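Local coordinates for protein B-agarase (Saccharophagus degradans, PDB 4BQ2) that hydrolyses the beta-glycosidic linkages of agarose, acting as an exo-beta-agarase of glycoside hydrolase family 50, at residues L42-K47 with L171-A176; T68-Y73 with I187-N192; F86-T91 with A167-S172; N94-T99 with W156-L161; Y113-G118 with D149-W154. All coordinates share one frame; numbering follows the deposited sequence.

The five contacts illustrate how one beta-sandwich, the CBM-like domain of the agarase, is held together by different chemistry at different places. Contacts 2 and 3 are antiparallel ladders, while contact 5 adds a short parallel pairing and contact 4 couples a strand to a loop. Contact 1 has no direct hydrogen bond and consists of side chains meeting between strands, helped by one water. Contacts 1 and 3 are buried and share strand 166-174, whereas 2, 4 and 5 are only partly buried. Strands 70-79 and 110-115 pair side by side, linking contacts 2 and 5. Leu88 and Leu171 of contact 3 meet Phe152 of contact 5 in the apolar interior.

Contact 1. Residues L42-K47 with L171-A176; sequences LAMQSK and LSVQSA
Two torsions bring Met44 against Val173: CG lies beside the backbone N (chi1 -70°), and the chain then folds at the thioether (chi3 -76°), presenting the sulfur and the methyl to the valine. Val173 answers with its two branches divided, CG1 anti to its own backbone N (chi1 162°) and CG2 turned to the methionine. The contact is characteristic of a beta-sandwich interior, where strands 36-44 and 166-174 face each other through side chains, with no direct hydrogen bond between 42-47 and 171-176. Met44 SD lies 3.4 Å from Val173 CG2, Met44 CE is 3.9 Å from the same methyl, and the two side chains cross at a slant. The other branch serves Ser46, whose CB sits 3.6 Å from Val173 CG1 and 3.8 Å from Ala176 CB. The serine thus packs through its carbon, while its hydroxyl is bonded to the carbonyl of His178. Thr52 of strand 51-56 touches both Met44 and Ser46 and flanks the contact. Beyond the strand ends the polarity changes. Ser46 O and Ala176 O approach to 3.4 Å, but both are acceptors and cannot bond directly. One residue further along a water bridges two carbonyls, donating to Lys47 O at 2.7 Å and to Ala176 O at 2.8 Å.

Contact 2. Residues T68-Y73 with I187-N192; sequences TSASLY and IRIQPN
Strands 70-73 and 187-191 run antiparallel at 160°, with Ser71-Gln190 and Tyr73-Arg188 as hydrogen-bonded pairs alternating with the non-hydrogen-bonded pairs Ala70-Pro191 and Leu72-Ile189. On the face carrying Tyr73, the Gln190 amide and the Arg188 guanidinium lie side by side against the tyrosine, the amide over the ring and the guanidinium over CB. The amide stacks on the phenol ring, its plane 17° from that of the ring, with Gln190 NE2 3.5 Å from Tyr73 CZ and offset toward the rim. In the guanidinium plane Arg188 NE donates to Gln190 OE1, a nearly straight bond of 2.7 Å that, with the water on NE2, helps to set the rotation of the amide. That water, accepting from Gln190 NE2, also meets Tyr73 OH and Pro191 O. Where the strands end, Asn192 is held between two serines: Ser71 OG donates to Asn192 OD1 at 2.7 Å, and Asn192 ND2 reaches Ser69 OG at 3.0 Å. On the reverse face Leu72 CD1 meets Ile189 CG1 at 4.0 Å, a purely apolar touch. Further partners hold the arginine, with Asp75 forming a salt bridge and Ser111 accepting from NH2. The ladder therefore joins two strands of the sandwich by a polar network on one face and hydrocarbon on the other, and the arginine charge, set beside the tyrosine, is probably well compensated by Asp75.

Contact 3. Residues F86-T91 with A167-S172; sequences FYLDVT and AKISLS
Leu171 sets its CB over the centre of the Phe86 ring, a CH-pi contact with CB 3.9 Å from the centroid and 13° off the normal. The two belong to an antiparallel ladder of the beta-sandwich, strands 84-92 and 166-174, which finishes in a classic beta bulge. With CG beside the backbone N (chi1 -77°), Leu171 carries its methyls onward, and Leu171 CD2 lies 3.9 Å from Leu88 CD1. The same Leu88 methyl is 3.9 Å from Ile169 CG2, so this face is a continuous run of hydrocarbon. Phe86 also turns an edge to the backbone, its CD1 lying 3.4 Å from Ser172 O, the carbonyl that receives Tyr87 N. The opposite face, bearing Asp89, Ser170 and Ser172, is polar. A water there joins the two strands, 2.8 Å from Tyr87 O and 2.7 Å from Ser170 OG, and also bonded to Ser172 OG. In the next shell Asp89 OD1 is bonded to Thr99 of the adjoining strand 97-104, which orients the carboxylate, while Gln174 donates to Ser172 OG. Phe74 of strand 70-79 reaches both Leu88 and Leu171, bringing the facing layer of the sandwich onto the hydrocarbon. At the bulge two successive amides face one residue: Thr91 O accepts from Ala167 N at 2.8 Å and from Lys168 N at 3.2 Å.

Contact 4. Residues N94-T99 with W156-L161; sequences NGAVFT and WGVKNL
Phe98 begins close to the loop 156-161, its CB only 3.1 Å from Val158 O. The setting is the margin of the beta-sandwich, where the chain turns a corner at Trp156 and strand 97-104 keeps a short antiparallel pairing with what follows. With CG between the backbone N and the carbonyl carbon (chi1 77°), the ring is carried toward Leu161, and Phe98 CD2 comes to 3.5 Å from Leu161 CD1. Next along the rim, Phe98 CE2 is 3.7 Å from that methyl, the two side chains crossing at about a right angle. The ring tip, CZ, lies near the Lys115 carbonyl. The backbones are joined by hydrogen bonds from Val158 N to Val97 O and from Thr99 N to Trp156 O, both 2.8 Å. Trp156 runs alongside Thr99, the two side chains pointing the same way. The other methyl of Leu161, CD2, rests 3.9 Å from Ala96 CB.

Contact 5. Residues Y113-G118 with D149-W154; sequences YAKLSG and DRQFVW
Tyr113 is held through both of its backbone polar groups: its N donates to Arg150 O, and its O accepts from Phe152 N, each bond 2.8 Å. This bracketing of one residue by two from the other strand is the signature of parallel pairing, and it joins strand 110-115 to strand 150-155 within the beta-sandwich, between strands 70-79 and 97-104. The charged ends are settled by neighbours, Lys115 with Asp120 and Arg150 with Asp103, in salt bridges. Above the pairing, Tyr113 folds its ring back over the partner strand, CG lying between its backbone N and carbonyl carbon (chi1 63°). The ring face covers the Gln151 backbone in a CH-pi contact, Gln151 CA 3.9 Å from the centroid of the Tyr113 ring, and Tyr113 CZ is 3.5 Å from Gln151 CB. Asp149 adds its CB at the ring edge, 3.8 Å from Tyr113 CD1. The rings of Trp145, which stacks, and Tyr73 extend the aromatic group. Phe152 takes the other direction, into the apolar interior against Leu88 and Leu171, and its CB is 4.3 Å from Ala114 CB. The edge of its ring meets the bonded carbonyl: Phe152 CD2 lies 3.7 Å from Tyr113 O.

Contact 1. Residues L42-K47 with L171-A176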
# COMPACT_ATOMS: atom_id res chain seq x y z
N LEU A 42 6.76 -23.88 16.50
CA LEU A 42 7.03 -22.50 16.92
C LEU A 42 5.70 -21.86 17.32
O LEU A 42 4.85 -21.60 16.45
CB LEU A 42 7.75 -21.73 15.81
CG LEU A 42 8.10 -20.25 16.11
CD1 LEU A 42 9.19 -20.16 17.19
CD2 LEU A 42 8.52 -19.50 14.85
N ALA A 43 5.50 -21.64 18.62
CA ALA A 43 4.24 -21.13 19.10
C ALA A 43 4.45 -19.67 19.52
O ALA A 43 5.11 -19.39 20.53
CB ALA A 43 3.71 -21.99 20.24
N MET A 44 3.95 -18.75 18.68
CA MET A 44 4.18 -17.30 18.82
C MET A 44 3.06 -16.68 19.64
O MET A 44 1.88 -16.97 19.44
CB MET A 44 4.29 -16.61 17.43
CG MET A 44 5.59 -16.99 16.68
SD MET A 44 5.50 -16.85 14.88
CE MET A 44 4.55 -18.31 14.51
N GLN A 45 3.46 -15.85 20.59
CA GLN A 45 2.53 -15.09 21.40
C GLN A 45 2.24 -13.78 20.65
O GLN A 45 2.52 -12.67 21.13
CB GLN A 45 3.14 -14.87 22.79
CG GLN A 45 3.16 -16.15 23.66
CD GLN A 45 4.26 -17.16 23.28
OE1 GLN A 45 5.47 -16.87 23.36
NE2 GLN A 45 3.83 -18.33 22.86
N SER A 46 1.66 -13.93 19.45
CA SER A 46 1.48 -12.81 18.53
C SER A 46 0.15 -12.11 18.78
O SER A 46 -0.12 -11.08 18.17
CB SER A 46 1.62 -13.30 17.07
OG SER A 46 0.83 -14.48 16.86
N LYS A 47 -0.72 -12.65 19.63
CA LYS A 47 -1.84 -11.81 20.07
C LYS A 47 -1.31 -10.68 20.98
O LYS A 47 -1.65 -9.51 20.77
CB LYS A 47 -2.97 -12.60 20.74
CG LYS A 47 -4.16 -11.70 21.12
CD LYS A 47 -5.32 -12.50 21.68
CE LYS A 47 -6.47 -11.57 22.04
NZ LYS A 47 -7.76 -12.25 21.71
N LEU A 171 12.41 -15.48 10.61
CA LEU A 171 11.00 -15.70 10.27
C LEU A 171 10.14 -15.06 11.34
O LEU A 171 10.21 -15.43 12.50
CB LEU A 171 10.68 -17.20 10.15
CG LEU A 171 11.15 -17.91 8.86
CD1 LEU A 171 10.97 -19.41 8.99
CD2 LEU A 171 10.43 -17.41 7.61
N SER A 172 9.30 -14.10 10.96
CA SER A 172 8.53 -13.36 11.94
C SER A 172 7.06 -13.23 11.59
O SER A 172 6.69 -13.20 10.42
CB SER A 172 9.10 -11.97 12.21
OG SER A 172 9.24 -11.18 11.01
N VAL A 173 6.26 -13.09 12.65
CA VAL A 173 4.85 -12.76 12.57
C VAL A 173 4.64 -11.39 13.22
O VAL A 173 5.01 -11.20 14.39
CB VAL A 173 4.04 -13.85 13.27
CG1 VAL A 173 2.64 -13.38 13.62
CG2 VAL A 173 4.00 -15.12 12.42
N GLN A 174 4.02 -10.45 12.48
CA GLN A 174 3.99 -9.02 12.86
C GLN A 174 2.56 -8.49 12.97
O GLN A 174 1.73 -8.76 12.10
CB GLN A 174 4.77 -8.22 11.81
CG GLN A 174 6.22 -8.65 11.73
CD GLN A 174 7.05 -7.94 10.67
OE1 GLN A 174 6.70 -6.86 10.16
NE2 GLN A 174 8.16 -8.57 10.32
N SER A 175 2.27 -7.75 14.05
CA SER A 175 0.97 -7.14 14.27
C SER A 175 -0.22 -8.05 13.98
O SER A 175 -1.16 -7.66 13.30
CB SER A 175 0.84 -5.85 13.44
OG SER A 175 1.75 -4.87 13.94
N ALA A 176 -0.15 -9.28 14.48
CA ALA A 176 -1.25 -10.22 14.39
C ALA A 176 -2.36 -9.89 15.39
O ALA A 176 -2.14 -9.11 16.36
CB ALA A 176 -0.72 -11.64 14.62
O HOH W 1 -3.21 -8.43 18.89

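Contact 2. Residues T68-Y73 with I187-N192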
# COMPACT_ATOMS: atom_id res chain seq x y z
N THR A 68 25.90 -20.19 -6.74
CA THR A 68 25.71 -19.11 -7.72
C THR A 68 24.32 -19.04 -8.34
O THR A 68 23.98 -18.06 -9.00
CB THR A 68 26.74 -19.20 -8.85
OG1 THR A 68 26.53 -20.41 -9.58
CG2 THR A 68 28.17 -19.15 -8.30
N SER A 69 23.51 -20.07 -8.11
CA SER A 69 22.10 -20.04 -8.52
C SER A 69 21.36 -21.02 -7.63
O SER A 69 21.19 -22.19 -7.99
CB SER A 69 21.94 -20.43 -9.99
OG SER A 69 20.57 -20.37 -10.40
N ALA A 70 20.95 -20.55 -6.44
CA ALA A 70 20.38 -21.43 -5.45
C ALA A 70 19.32 -20.73 -4.63
O ALA A 70 19.25 -19.51 -4.66
CB ALA A 70 21.46 -21.98 -4.52
N SER A 71 18.50 -21.51 -3.92
CA SER A 71 17.44 -20.98 -3.07
C SER A 71 17.51 -21.65 -1.71
O SER A 71 17.92 -22.78 -1.58
CB SER A 71 16.05 -21.25 -3.69
OG SER A 71 15.91 -20.57 -4.92
N LEU A 72 17.06 -20.91 -0.70
CA LEU A 72 16.83 -21.38 0.63
C LEU A 72 15.41 -21.93 0.73
O LEU A 72 14.43 -21.24 0.38
CB LEU A 72 16.94 -20.17 1.56
CG LEU A 72 16.97 -20.32 3.06
CD1 LEU A 72 18.19 -21.16 3.45
CD2 LEU A 72 17.03 -18.91 3.68
N TYR A 73 15.30 -23.15 1.25
CA TYR A 73 14.02 -23.86 1.36
C TYR A 73 13.62 -24.10 2.80
O TYR A 73 14.49 -24.39 3.62
CB TYR A 73 14.18 -25.23 0.70
CG TYR A 73 14.01 -25.19 -0.78
CD1 TYR A 73 15.01 -24.67 -1.60
CD2 TYR A 73 12.85 -25.67 -1.38
CE1 TYR A 73 14.87 -24.63 -2.97
CE2 TYR A 73 12.70 -25.64 -2.76
CZ TYR A 73 13.72 -25.13 -3.54
OH TYR A 73 13.60 -25.09 -4.91
N ILE A 187 15.15 -27.03 6.86
CA ILE A 187 15.73 -25.82 6.39
C ILE A 187 16.98 -26.19 5.61
O ILE A 187 17.91 -26.80 6.16
CB ILE A 187 16.06 -24.86 7.54
CG1 ILE A 187 14.82 -24.72 8.46
CG2 ILE A 187 16.53 -23.56 6.94
CD1 ILE A 187 14.89 -23.66 9.54
N ARG A 188 17.00 -25.85 4.33
CA ARG A 188 18.07 -26.33 3.46
C ARG A 188 18.33 -25.37 2.30
O ARG A 188 17.48 -24.50 2.03
CB ARG A 188 17.70 -27.72 2.92
CG ARG A 188 16.54 -27.69 1.93
CD ARG A 188 15.67 -28.93 1.98
NE ARG A 188 14.63 -28.91 0.94
CZ ARG A 188 13.34 -28.67 1.16
NH1 ARG A 188 12.89 -28.38 2.40
NH2 ARG A 188 12.50 -28.71 0.14
N ILE A 189 19.47 -25.53 1.63
CA ILE A 189 19.76 -24.87 0.36
C ILE A 189 19.77 -25.89 -0.79
O ILE A 189 20.37 -26.95 -0.67
CB ILE A 189 21.11 -24.13 0.35
CG1 ILE A 189 21.09 -22.99 1.36
CG2 ILE A 189 21.39 -23.53 -1.02
CD1 ILE A 189 22.48 -22.58 1.76
N GLN A 190 19.06 -25.55 -1.87
CA GLN A 190 19.01 -26.38 -3.08
C GLN A 190 19.44 -25.52 -4.27
O GLN A 190 18.97 -24.38 -4.38
CB GLN A 190 17.58 -26.92 -3.31
CG GLN A 190 17.18 -28.04 -2.34
CD GLN A 190 15.79 -28.57 -2.54
OE1 GLN A 190 15.24 -29.19 -1.63
NE2 GLN A 190 15.20 -28.33 -3.71
N PRO A 191 20.31 -26.04 -5.16
CA PRO A 191 20.59 -25.28 -6.38
C PRO A 191 19.29 -25.15 -7.16
O PRO A 191 18.39 -26.00 -7.01
CB PRO A 191 21.61 -26.15 -7.14
CG PRO A 191 21.48 -27.52 -6.57
CD PRO A 191 20.96 -27.36 -5.16
N ASN A 192 19.16 -24.08 -7.93
CA ASN A 192 17.95 -23.87 -8.69
C ASN A 192 17.87 -24.83 -9.88
O ASN A 192 18.88 -25.07 -10.52
CB ASN A 192 17.90 -22.46 -9.22
CG ASN A 192 17.79 -21.43 -8.11
OD1 ASN A 192 17.24 -21.70 -7.04
ND2 ASN A 192 18.31 -20.24 -8.37
O HOH W 2 15.71 -26.54 -6.16

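Contact 3. Residues F86-T91 with A167-S172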
# COMPACT_ATOMS: atom_id res chain seq x y z
N PHE A 86 4.28 -15.27 7.25
CA PHE A 86 5.65 -15.13 7.66
C PHE A 86 6.36 -14.06 6.83
O PHE A 86 6.22 -14.03 5.58
CB PHE A 86 6.41 -16.46 7.46
CG PHE A 86 6.61 -17.24 8.72
CD1 PHE A 86 6.72 -16.57 9.97
CD2 PHE A 86 6.75 -18.62 8.68
CE1 PHE A 86 6.96 -17.30 11.14
CE2 PHE A 86 6.99 -19.35 9.83
CZ PHE A 86 7.07 -18.69 11.07
N TYR A 87 7.14 -13.23 7.52
CA TYR A 87 8.11 -12.36 6.89
C TYR A 87 9.45 -13.05 7.00
O TYR A 87 9.84 -13.42 8.10
CB TYR A 87 8.14 -11.01 7.59
CG TYR A 87 6.89 -10.19 7.33
CD1 TYR A 87 5.78 -10.32 8.15
CD2 TYR A 87 6.83 -9.31 6.26
CE1 TYR A 87 4.61 -9.58 7.92
CE2 TYR A 87 5.68 -8.56 6.01
CZ TYR A 87 4.58 -8.70 6.84
OH TYR A 87 3.45 -7.94 6.59
N LEU A 88 10.11 -13.27 5.86
CA LEU A 88 11.43 -13.86 5.85
C LEU A 88 12.40 -12.71 5.54
O LEU A 88 12.31 -12.11 4.47
CB LEU A 88 11.52 -14.97 4.78
CG LEU A 88 12.96 -15.38 4.47
CD1 LEU A 88 13.53 -16.21 5.62
CD2 LEU A 88 13.05 -16.14 3.12
N ASP A 89 13.27 -12.40 6.50
CA ASP A 89 14.30 -11.38 6.33
C ASP A 89 15.63 -12.09 6.43
O ASP A 89 15.87 -12.82 7.38
CB ASP A 89 14.21 -10.34 7.45
CG ASP A 89 12.96 -9.47 7.33
OD1 ASP A 89 13.01 -8.50 6.55
OD2 ASP A 89 11.94 -9.76 8.02
N VAL A 90 16.47 -11.88 5.43
CA VAL A 90 17.77 -12.51 5.37
C VAL A 90 18.77 -11.36 5.32
O VAL A 90 18.67 -10.50 4.46
CB VAL A 90 17.89 -13.44 4.14
CG1 VAL A 90 19.28 -14.06 4.06
CG2 VAL A 90 16.83 -14.54 4.19
N THR A 91 19.69 -11.34 6.29
CA THR A 91 20.67 -10.25 6.45
C THR A 91 22.10 -10.77 6.23
O THR A 91 22.46 -11.85 6.71
CB THR A 91 20.53 -9.60 7.84
OG1 THR A 91 19.18 -9.12 7.99
CG2 THR A 91 21.45 -8.39 8.00
N ALA A 167 24.43 -13.65 7.70
CA ALA A 167 24.56 -13.46 9.15
C ALA A 167 23.31 -13.77 9.93
O ALA A 167 23.37 -14.08 11.12
CB ALA A 167 25.04 -12.04 9.47
N LYS A 168 22.14 -13.67 9.29
CA LYS A 168 20.94 -13.85 10.05
C LYS A 168 19.79 -14.25 9.13
O LYS A 168 19.68 -13.75 8.02
CB LYS A 168 20.59 -12.57 10.78
CG LYS A 168 19.34 -12.65 11.63
CD LYS A 168 18.92 -11.26 12.08
CE LYS A 168 19.15 -11.09 13.54
NZ LYS A 168 18.16 -10.05 13.98
N ILE A 169 18.98 -15.18 9.62
CA ILE A 169 17.78 -15.59 8.90
C ILE A 169 16.62 -15.51 9.87
O ILE A 169 16.56 -16.21 10.89
CB ILE A 169 17.89 -17.02 8.33
CG1 ILE A 169 19.01 -17.08 7.29
CG2 ILE A 169 16.56 -17.47 7.72
CD1 ILE A 169 19.35 -18.49 6.85
N SER A 170 15.67 -14.64 9.55
CA SER A 170 14.58 -14.37 10.46
C SER A 170 13.24 -14.77 9.84
O SER A 170 13.01 -14.48 8.67
CB SER A 170 14.58 -12.86 10.73
OG SER A 170 13.41 -12.51 11.39
N LEU A 171 12.41 -15.48 10.61
CA LEU A 171 11.00 -15.70 10.27
C LEU A 171 10.14 -15.06 11.34
O LEU A 171 10.21 -15.43 12.50
CB LEU A 171 10.68 -17.20 10.15
CG LEU A 171 11.15 -17.91 8.86
CD1 LEU A 171 10.97 -19.41 8.99
CD2 LEU A 171 10.43 -17.41 7.61
N SER A 172 9.30 -14.10 10.96
CA SER A 172 8.53 -13.36 11.94
C SER A 172 7.06 -13.23 11.59
O SER A 172 6.69 -13.20 10.42
CB SER A 172 9.10 -11.97 12.21
OG SER A 172 9.24 -11.18 11.01
O HOH W 3 11.55 -11.71 9.56

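Contact 4. Residues N94-T99 with W156-L161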
# COMPACT_ATOMS: atom_id res chain seq x y z
N ASN A 94 27.27 -7.44 5.79
CA ASN A 94 27.43 -6.00 5.58
C ASN A 94 26.18 -5.22 5.96
O ASN A 94 26.07 -4.01 5.68
CB ASN A 94 27.78 -5.74 4.13
CG ASN A 94 28.87 -6.66 3.63
OD1 ASN A 94 29.99 -6.64 4.14
ND2 ASN A 94 28.57 -7.46 2.63
N GLY A 95 25.23 -5.91 6.59
CA GLY A 95 23.94 -5.34 7.00
C GLY A 95 22.88 -5.22 5.91
O GLY A 95 21.80 -4.73 6.17
N ALA A 96 23.19 -5.70 4.70
CA ALA A 96 22.21 -5.71 3.62
C ALA A 96 21.11 -6.74 3.91
O ALA A 96 21.41 -7.77 4.47
CB ALA A 96 22.87 -5.99 2.29
N VAL A 97 19.87 -6.44 3.54
CA VAL A 97 18.71 -7.27 3.92
C VAL A 97 17.73 -7.36 2.76
O VAL A 97 17.53 -6.37 2.03
CB VAL A 97 17.84 -6.68 5.08
CG1 VAL A 97 17.07 -7.78 5.80
CG2 VAL A 97 18.62 -5.84 6.06
N PHE A 98 17.08 -8.52 2.62
CA PHE A 98 15.93 -8.62 1.72
C PHE A 98 14.79 -9.21 2.50
O PHE A 98 15.02 -9.94 3.47
CB PHE A 98 16.22 -9.40 0.41
CG PHE A 98 16.28 -10.92 0.54
CD1 PHE A 98 15.13 -11.68 0.87
CD2 PHE A 98 17.45 -11.61 0.26
CE1 PHE A 98 15.19 -13.07 0.98
CE2 PHE A 98 17.52 -13.00 0.34
CZ PHE A 98 16.39 -13.72 0.71
N THR A 99 13.57 -8.86 2.07
CA THR A 99 12.35 -9.33 2.74
C THR A 99 11.46 -10.03 1.72
O THR A 99 11.12 -9.45 0.68
CB THR A 99 11.55 -8.14 3.36
OG1 THR A 99 12.38 -7.40 4.26
CG2 THR A 99 10.32 -8.64 4.14
N TRP A 156 10.52 -6.43 -0.66
CA TRP A 156 11.45 -5.30 -0.84
C TRP A 156 12.83 -5.68 -0.36
O TRP A 156 13.00 -6.71 0.31
CB TRP A 156 10.98 -4.06 -0.03
CG TRP A 156 10.50 -4.43 1.34
CD1 TRP A 156 11.25 -4.75 2.43
CD2 TRP A 156 9.13 -4.52 1.76
NE1 TRP A 156 10.44 -5.04 3.51
CE2 TRP A 156 9.13 -4.92 3.11
CE3 TRP A 156 7.90 -4.32 1.10
CZ2 TRP A 156 7.94 -5.11 3.83
CZ3 TRP A 156 6.71 -4.53 1.82
CH2 TRP A 156 6.75 -4.91 3.17
N GLY A 157 13.81 -4.82 -0.66
CA GLY A 157 15.14 -4.94 -0.08
C GLY A 157 16.18 -5.22 -1.15
O GLY A 157 16.00 -4.91 -2.35
N VAL A 158 17.27 -5.85 -0.73
CA VAL A 158 18.42 -6.06 -1.63
C VAL A 158 18.29 -7.40 -2.37
O VAL A 158 18.18 -8.45 -1.73
CB VAL A 158 19.77 -5.97 -0.88
CG1 VAL A 158 20.92 -6.30 -1.82
CG2 VAL A 158 19.97 -4.57 -0.30
N LYS A 159 18.29 -7.35 -3.70
CA LYS A 159 18.14 -8.58 -4.51
C LYS A 159 19.36 -9.51 -4.49
O LYS A 159 19.23 -10.75 -4.57
CB LYS A 159 17.78 -8.24 -5.96
CG LYS A 159 16.27 -8.02 -6.19
CD LYS A 159 15.88 -6.54 -6.07
CE LYS A 159 14.47 -6.30 -6.65
NZ LYS A 159 14.20 -4.83 -6.80
N ASN A 160 20.55 -8.92 -4.42
CA ASN A 160 21.77 -9.72 -4.36
C ASN A 160 22.60 -9.44 -3.13
O ASN A 160 23.36 -8.45 -3.08
CB ASN A 160 22.56 -9.53 -5.65
CG ASN A 160 21.80 -10.05 -6.84
OD1 ASN A 160 21.61 -11.26 -6.99
ND2 ASN A 160 21.27 -9.14 -7.65
N LEU A 161 22.41 -10.30 -2.14
CA LEU A 161 23.12 -10.25 -0.87
C LEU A 161 24.57 -10.74 -1.06
O LEU A 161 24.87 -11.38 -2.07
CB LEU A 161 22.42 -11.12 0.18
CG LEU A 161 21.03 -10.68 0.67
CD1 LEU A 161 20.56 -11.58 1.80
CD2 LEU A 161 21.01 -9.21 1.10

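Contact 5. Residues Y113-G118 with D149-W154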
# COMPACT_ATOMS: atom_id res chain seq x y z
N TYR A 113 10.30 -21.65 -0.92
CA TYR A 113 11.68 -21.24 -1.22
C TYR A 113 11.87 -19.77 -1.45
O TYR A 113 10.98 -19.08 -1.94
CB TYR A 113 12.29 -22.04 -2.40
CG TYR A 113 11.57 -21.84 -3.73
CD1 TYR A 113 10.47 -22.63 -4.08
CD2 TYR A 113 12.02 -20.88 -4.63
CE1 TYR A 113 9.82 -22.46 -5.30
CE2 TYR A 113 11.39 -20.70 -5.86
CZ TYR A 113 10.29 -21.50 -6.18
OH TYR A 113 9.67 -21.30 -7.39
N ALA A 114 13.08 -19.32 -1.11
CA ALA A 114 13.50 -17.96 -1.35
C ALA A 114 14.83 -18.00 -2.07
O ALA A 114 15.83 -18.50 -1.55
CB ALA A 114 13.62 -17.20 -0.03
N LYS A 115 14.82 -17.46 -3.29
CA LYS A 115 16.03 -17.39 -4.10
C LYS A 115 17.15 -16.62 -3.40
O LYS A 115 16.91 -15.57 -2.83
CB LYS A 115 15.69 -16.78 -5.47
CG LYS A 115 15.05 -17.76 -6.44
CD LYS A 115 14.45 -16.99 -7.59
CE LYS A 115 13.80 -17.90 -8.61
NZ LYS A 115 12.64 -17.14 -9.16
N LEU A 116 18.38 -17.16 -3.39
CA LEU A 116 19.52 -16.43 -2.88
C LEU A 116 20.31 -15.80 -3.99
O LEU A 116 20.99 -14.79 -3.80
CB LEU A 116 20.45 -17.38 -2.15
CG LEU A 116 19.93 -18.03 -0.88
CD1 LEU A 116 20.92 -19.07 -0.41
CD2 LEU A 116 19.70 -16.99 0.22
N SER A 117 20.27 -16.44 -5.15
CA SER A 117 21.04 -16.07 -6.35
C SER A 117 20.41 -16.70 -7.59
O SER A 117 19.66 -17.68 -7.50
CB SER A 117 22.47 -16.60 -6.23
OG SER A 117 22.43 -18.02 -6.09
N GLY A 118 20.72 -16.13 -8.76
CA GLY A 118 20.33 -16.71 -10.02
C GLY A 118 19.01 -16.22 -10.58
O GLY A 118 18.30 -15.44 -9.93
N ASP A 149 6.35 -26.78 -5.20
CA ASP A 149 6.85 -25.90 -4.14
C ASP A 149 6.27 -24.50 -4.26
O ASP A 149 5.82 -24.08 -5.34
CB ASP A 149 8.38 -25.84 -4.16
CG ASP A 149 9.02 -27.20 -3.99
OD1 ASP A 149 8.41 -28.09 -3.33
OD2 ASP A 149 10.13 -27.38 -4.53
N ARG A 150 6.27 -23.76 -3.15
CA ARG A 150 5.79 -22.39 -3.15
C ARG A 150 6.92 -21.38 -3.04
O ARG A 150 7.74 -21.48 -2.16
CB ARG A 150 4.79 -22.18 -2.02
CG ARG A 150 3.57 -23.11 -2.15
CD ARG A 150 2.48 -22.68 -1.19
NE ARG A 150 1.90 -21.38 -1.56
CZ ARG A 150 1.28 -20.58 -0.69
NH1 ARG A 150 1.17 -20.94 0.59
NH2 ARG A 150 0.76 -19.43 -1.10
N GLN A 151 6.92 -20.39 -3.92
CA GLN A 151 7.97 -19.37 -3.91
C GLN A 151 7.59 -18.25 -2.94
O GLN A 151 6.50 -17.68 -3.06
CB GLN A 151 8.21 -18.80 -5.33
CG GLN A 151 9.37 -17.82 -5.29
CD GLN A 151 9.88 -17.33 -6.63
OE1 GLN A 151 9.14 -17.19 -7.62
NE2 GLN A 151 11.15 -16.99 -6.64
N PHE A 152 8.45 -17.95 -1.95
CA PHE A 152 8.23 -16.77 -1.09
C PHE A 152 8.11 -15.57 -2.03
O PHE A 152 8.85 -15.46 -3.04
CB PHE A 152 9.42 -16.51 -0.16
CG PHE A 152 9.29 -17.11 1.23
CD1 PHE A 152 8.72 -16.38 2.27
CD2 PHE A 152 9.83 -18.37 1.53
CE1 PHE A 152 8.63 -16.90 3.57
CE2 PHE A 152 9.74 -18.90 2.81
CZ PHE A 152 9.15 -18.17 3.85
N VAL A 153 7.19 -14.67 -1.71
CA VAL A 153 6.89 -13.58 -2.63
C VAL A 153 7.82 -12.42 -2.37
O VAL A 153 8.06 -12.08 -1.21
CB VAL A 153 5.44 -13.10 -2.42
CG1 VAL A 153 5.07 -11.93 -3.32
CG2 VAL A 153 4.48 -14.26 -2.63
N TRP A 154 8.27 -11.75 -3.42
CA TRP A 154 9.14 -10.60 -3.23
C TRP A 154 8.37 -9.44 -2.61
O TRP A 154 7.28 -9.11 -3.07
CB TRP A 154 9.74 -10.14 -4.56
CG TRP A 154 10.67 -8.99 -4.38
CD1 TRP A 154 10.45 -7.69 -4.74
CD2 TRP A 154 11.96 -9.03 -3.77
NE1 TRP A 154 11.53 -6.91 -4.38
CE2 TRP A 154 12.47 -7.72 -3.78
CE3 TRP A 154 12.74 -10.07 -3.21
CZ2 TRP A 154 13.74 -7.40 -3.28
CZ3 TRP A 154 14.02 -9.75 -2.69
CH2 TRP A 154 14.50 -8.42 -2.73